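Local coordinates for conserved protein with 2 CBS domains (Pyrobaculum aerophilum, PDB 2RIH) that binds AMP through a tandem pair of CBS domains (a Bateman module) and probably serves as an adenine-nucleotide sensor in this hyperthermophilic archaeon, at residues A[82-87]-A[105-110]; A[14-19]-A[37-42]. One frame throughout, in Å; residues are numbered along the deposited sequence.

Contact 1: residues A[82-87]-A[105-110]; sequences TVLDTD and VVVNKN
Val83 is held through both its N and its O by the neighbouring strand, in the alternating ladder of a parallel pair: its N donates to Val105 O at 2.9 Å, its O accepts from Val107 N at 2.9 Å, and the short strands 82-84 and 105-107 are inclined at 37°. A third rung, Asp85 N to Val107 O at 2.8 Å, is more bent and carries the pairing one residue into the type I turn that starts at Leu84.

Side chains alternate between the two faces. Thr82, Leu84, Val105 and Val107 share one; there Val107 has CG1 anti to the carbonyl carbon (chi1 -63°), and CG2 falls between N and carbonyl carbon, against Val83 O and beside Thr82 CB. On the other, Val83 CG2 meets Val106 CG2 at 4.0 Å, while Val106 CG1 lies against the backbone of Asp85, 3.5 Å from its CA. The Asp85 carboxylate reaches across to Asn108, its plane 63° from that of the amide, but this is packing on CA and CB; the amide nitrogen of Asn108 bonds instead to Glu112. What the carboxylate does hold is a water, which donates to Asp85 OD1 at 2.7 Å and accepts from Lys109 N at 2.9 Å. Replaced by an alanine, Asp85 would lose its carboxylate, and the water would probably be left without its acceptor on this side. Within the turn, Asp87 OD2 accepts from Leu84 N, 3.0 Å away and above the carboxylate plane.

The two strands are the beta elements of a beta-alpha-beta unit whose crossover is helix 89-99. Strand 113-118 flanks 103-107, Thr7 and Leu11 cover the Val106 face, and Val105 presses on Leu38, Val40 and Val53 of the other CBS domain.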
# COMPACT_ATOMS: atom_id res chain seq x y z
N THR A 82 11.70 -11.80 -3.99
CA THR A 82 11.87 -11.61 -5.41
C THR A 82 11.09 -12.59 -6.28
O THR A 82 10.75 -13.70 -5.85
CB THR A 82 13.35 -11.73 -5.82
OG1 THR A 82 13.79 -13.07 -5.57
CG2 THR A 82 14.24 -10.74 -5.04
N VAL A 83 10.83 -12.16 -7.51
CA VAL A 83 10.38 -13.04 -8.58
C VAL A 83 11.23 -12.75 -9.80
O VAL A 83 11.89 -11.73 -9.87
CB VAL A 83 8.88 -12.85 -8.94
CG1 VAL A 83 8.00 -13.27 -7.77
CG2 VAL A 83 8.59 -11.40 -9.35
N LEU A 84 11.21 -13.67 -10.76
CA LEU A 84 11.90 -13.48 -12.03
C LEU A 84 11.04 -12.65 -12.98
O LEU A 84 9.81 -12.70 -12.91
CB LEU A 84 12.23 -14.83 -12.68
CG LEU A 84 13.23 -15.73 -11.97
CD1 LEU A 84 13.18 -17.14 -12.56
CD2 LEU A 84 14.66 -15.15 -12.05
N ASP A 85 11.70 -11.88 -13.84
CA ASP A 85 11.02 -11.13 -14.91
C ASP A 85 10.25 -12.05 -15.88
O ASP A 85 9.29 -11.62 -16.53
CB ASP A 85 12.02 -10.24 -15.68
CG ASP A 85 13.20 -11.03 -16.28
OD1 ASP A 85 13.44 -12.19 -15.90
OD2 ASP A 85 13.90 -10.45 -17.13
N THR A 86 10.66 -13.31 -15.94
CA THR A 86 10.05 -14.34 -16.77
C THR A 86 8.99 -15.20 -16.06
O THR A 86 8.36 -16.05 -16.69
CB THR A 86 11.14 -15.31 -17.28
OG1 THR A 86 11.90 -15.78 -16.16
CG2 THR A 86 12.07 -14.61 -18.27
N ASP A 87 8.81 -15.01 -14.75
CA ASP A 87 7.76 -15.72 -14.02
C ASP A 87 6.37 -15.24 -14.43
O ASP A 87 6.19 -14.05 -14.72
CB ASP A 87 7.89 -15.51 -12.50
CG ASP A 87 8.96 -16.37 -11.88
OD1 ASP A 87 9.35 -17.38 -12.50
OD2 ASP A 87 9.41 -16.03 -10.77
N VAL A 105 10.10 -7.65 -5.62
CA VAL A 105 11.22 -7.19 -6.42
C VAL A 105 11.36 -8.12 -7.62
O VAL A 105 11.43 -9.34 -7.45
CB VAL A 105 12.51 -7.17 -5.57
CG1 VAL A 105 13.72 -6.77 -6.41
CG2 VAL A 105 12.34 -6.21 -4.40
N VAL A 106 11.35 -7.56 -8.83
CA VAL A 106 11.53 -8.35 -10.04
C VAL A 106 13.00 -8.33 -10.43
O VAL A 106 13.59 -7.27 -10.57
CB VAL A 106 10.68 -7.82 -11.22
CG1 VAL A 106 10.82 -8.73 -12.43
CG2 VAL A 106 9.20 -7.71 -10.82
N VAL A 107 13.58 -9.52 -10.59
CA VAL A 107 14.97 -9.66 -10.99
C VAL A 107 15.08 -10.56 -12.22
O VAL A 107 14.12 -11.25 -12.57
CB VAL A 107 15.85 -10.21 -9.83
CG1 VAL A 107 15.85 -9.24 -8.64
CG2 VAL A 107 15.37 -11.61 -9.40
N ASN A 108 16.21 -10.49 -12.90
CA ASN A 108 16.47 -11.38 -14.03
C ASN A 108 17.23 -12.62 -13.57
O ASN A 108 17.58 -12.73 -12.40
CB ASN A 108 17.20 -10.64 -15.17
CG ASN A 108 18.59 -10.14 -14.77
OD1 ASN A 108 19.24 -10.66 -13.86
ND2 ASN A 108 19.06 -9.12 -15.49
N LYS A 109 17.48 -13.54 -14.51
CA LYS A 109 18.20 -14.80 -14.24
C LYS A 109 19.58 -14.61 -13.61
O LYS A 109 20.11 -15.53 -12.97
CB LYS A 109 18.33 -15.62 -15.53
CG LYS A 109 19.02 -14.87 -16.66
CD LYS A 109 19.30 -15.75 -17.85
CE LYS A 109 19.80 -14.92 -19.03
NZ LYS A 109 21.11 -14.23 -18.75
N ASN A 110 20.17 -13.42 -13.79
CA ASN A 110 21.47 -13.08 -13.21
C ASN A 110 21.36 -12.33 -11.88
O ASN A 110 22.36 -11.82 -11.37
CB ASN A 110 22.30 -12.28 -14.22
CG ASN A 110 22.76 -13.12 -15.40
OD1 ASN A 110 22.69 -14.35 -15.37
ND2 ASN A 110 23.24 -12.46 -16.45
O HOH W 1 15.58 -13.70 -16.67

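Contact 2: residues A[14-19]-A[37-42]. With SO4 (sulfate ion), chain D.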
# COMPACT_ATOMS: atom_id res chain seq x y z
N PRO A 14 11.25 2.65 -14.19
CA PRO A 14 12.39 2.06 -13.49
C PRO A 14 12.15 2.03 -11.97
O PRO A 14 11.49 2.93 -11.43
CB PRO A 14 13.56 2.97 -13.86
CG PRO A 14 13.13 3.64 -15.13
CD PRO A 14 11.65 3.82 -14.99
N PRO A 15 12.67 1.00 -11.29
CA PRO A 15 12.43 0.91 -9.87
C PRO A 15 13.18 1.99 -9.11
O PRO A 15 14.18 2.52 -9.59
CB PRO A 15 12.99 -0.48 -9.51
CG PRO A 15 14.00 -0.74 -10.53
CD PRO A 15 13.50 -0.10 -11.79
N VAL A 16 12.65 2.35 -7.94
CA VAL A 16 13.34 3.24 -7.03
C VAL A 16 14.40 2.42 -6.30
O VAL A 16 14.09 1.48 -5.57
CB VAL A 16 12.37 3.87 -6.01
CG1 VAL A 16 13.15 4.62 -4.94
CG2 VAL A 16 11.41 4.80 -6.70
N SER A 17 15.66 2.75 -6.54
CA SER A 17 16.75 2.11 -5.82
C SER A 17 17.69 3.15 -5.26
O SER A 17 17.91 4.19 -5.87
CB SER A 17 17.49 1.10 -6.70
OG SER A 17 18.17 1.75 -7.76
N LEU A 18 18.24 2.86 -4.09
CA LEU A 18 19.20 3.71 -3.43
C LEU A 18 20.31 2.81 -2.90
O LEU A 18 20.08 1.63 -2.65
CB LEU A 18 18.55 4.49 -2.28
CG LEU A 18 17.46 5.51 -2.62
CD1 LEU A 18 16.07 4.86 -2.71
CD2 LEU A 18 17.45 6.62 -1.59
N PRO A 19 21.53 3.35 -2.75
CA PRO A 19 22.56 2.53 -2.10
C PRO A 19 22.18 2.16 -0.67
O PRO A 19 21.40 2.87 -0.02
CB PRO A 19 23.82 3.39 -2.16
CG PRO A 19 23.36 4.77 -2.46
CD PRO A 19 22.04 4.67 -3.16
N GLY A 37 5.61 2.87 -3.70
CA GLY A 37 5.66 2.55 -2.27
C GLY A 37 6.78 1.65 -1.80
O GLY A 37 6.88 1.40 -0.60
N LEU A 38 7.61 1.16 -2.71
CA LEU A 38 8.75 0.32 -2.33
C LEU A 38 10.05 0.73 -3.01
O LEU A 38 10.10 0.88 -4.24
CB LEU A 38 8.47 -1.17 -2.59
CG LEU A 38 9.52 -2.11 -1.99
CD1 LEU A 38 8.91 -3.05 -0.96
CD2 LEU A 38 10.27 -2.88 -3.08
N ALA A 39 11.08 0.92 -2.18
CA ALA A 39 12.43 1.20 -2.62
C ALA A 39 13.33 -0.03 -2.43
O ALA A 39 13.21 -0.77 -1.44
CB ALA A 39 13.00 2.40 -1.83
N VAL A 40 14.23 -0.25 -3.37
CA VAL A 40 15.23 -1.31 -3.26
C VAL A 40 16.57 -0.71 -2.83
O VAL A 40 17.04 0.25 -3.43
CB VAL A 40 15.39 -2.08 -4.59
CG1 VAL A 40 16.52 -3.11 -4.51
CG2 VAL A 40 14.08 -2.75 -4.98
N LEU A 41 17.16 -1.26 -1.78
CA LEU A 41 18.51 -0.86 -1.37
C LEU A 41 19.48 -1.81 -2.07
O LEU A 41 19.27 -3.02 -2.05
CB LEU A 41 18.69 -0.88 0.15
CG LEU A 41 17.84 0.08 0.99
CD1 LEU A 41 18.36 0.12 2.43
CD2 LEU A 41 17.77 1.50 0.42
N THR A 42 20.49 -1.25 -2.73
CA THR A 42 21.42 -2.04 -3.53
C THR A 42 22.81 -2.07 -2.90
O THR A 42 23.18 -1.19 -2.12
CB THR A 42 21.51 -1.52 -4.99
OG1 THR A 42 21.91 -0.15 -5.00
CG2 THR A 42 20.15 -1.65 -5.69
S SO4 D . 2.41 1.37 -5.46
O1 SO4 D . 1.47 0.38 -4.97
O2 SO4 D . 2.56 1.21 -6.90
O3 SO4 D . 1.91 2.70 -5.20
O4 SO4 D . 3.69 1.19 -4.81
O HOH W 2 10.42 0.93 -6.86
O HOH W 3 21.05 2.12 -6.37
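Leu18 and Ala39 mark the close-packed side of this parallel pair, whose short strands run 35° apart. Leu18 CD1 rests on Ala39 CB at 4.0 Å, and Val16 CG1 approaches the same methyl from close beside it at 3.8 Å; with CG1 anti to the backbone N (chi1 171°), Val16 sends that branch to Ala39. Farther along, Leu41 CD2 bends back beside Leu18 CB. Ala39 also packs on Val27 and Leu31 of helix 24-34, so its single methyl is enclosed by both strand and helix. The backbone is firmly stitched: Val40 N donates to Val16 O at 2.8 Å, nearly straight at 174° and in the carbonyl plane, Leu18 N to Val40 O at 2.9 Å, and Thr42 N to Leu18 O at 2.9 Å.

The Ser17 and Thr42 end is the watered part, although Val40, on the Ser17 face, is buried against the second CBS domain. Ser17 CB lies 4.0 Å from Thr42 CG2, but the two hydroxyls meet through a water. At the other end the strands part, and a second water accepts from Val16 N and donates to Leu38 O at 2.6 Å.

Just past that opening, Gly37 N bonds a sulfate, probably from the crystallisation liquor, that His103, Ser118 and, from the second subunit, Arg57 also hold. All three, with Val16, Gly37 and Leu38, belong to an AMP site observed in this protein, so the anion is consistent with a phosphate position. This beta-alpha-beta unit is followed by antiparallel strand 50-55 and helix 56-64, as in the CBS fold.

Seen together, the contacts illustrate how a Bateman module is built by repetition. Contact 2 closes before contact 1 opens, and each pairs the first two strands of a three-stranded mixed sheet, linked in the chain by a helical crossover: helix 24-34 in the first CBS domain, helix 89-99 in the second. Their centres lie 15 Å apart, in separate sheets, yet the sheets meet face to face where Val105 CG2 packs on Val40 CG2 (3.9 Å) and on Leu38 CD2. Leu38 belongs to an AMP site that also draws on His103, from the strand carrying Val105, so this apolar junction joins the domains close to where the nucleotide is bound.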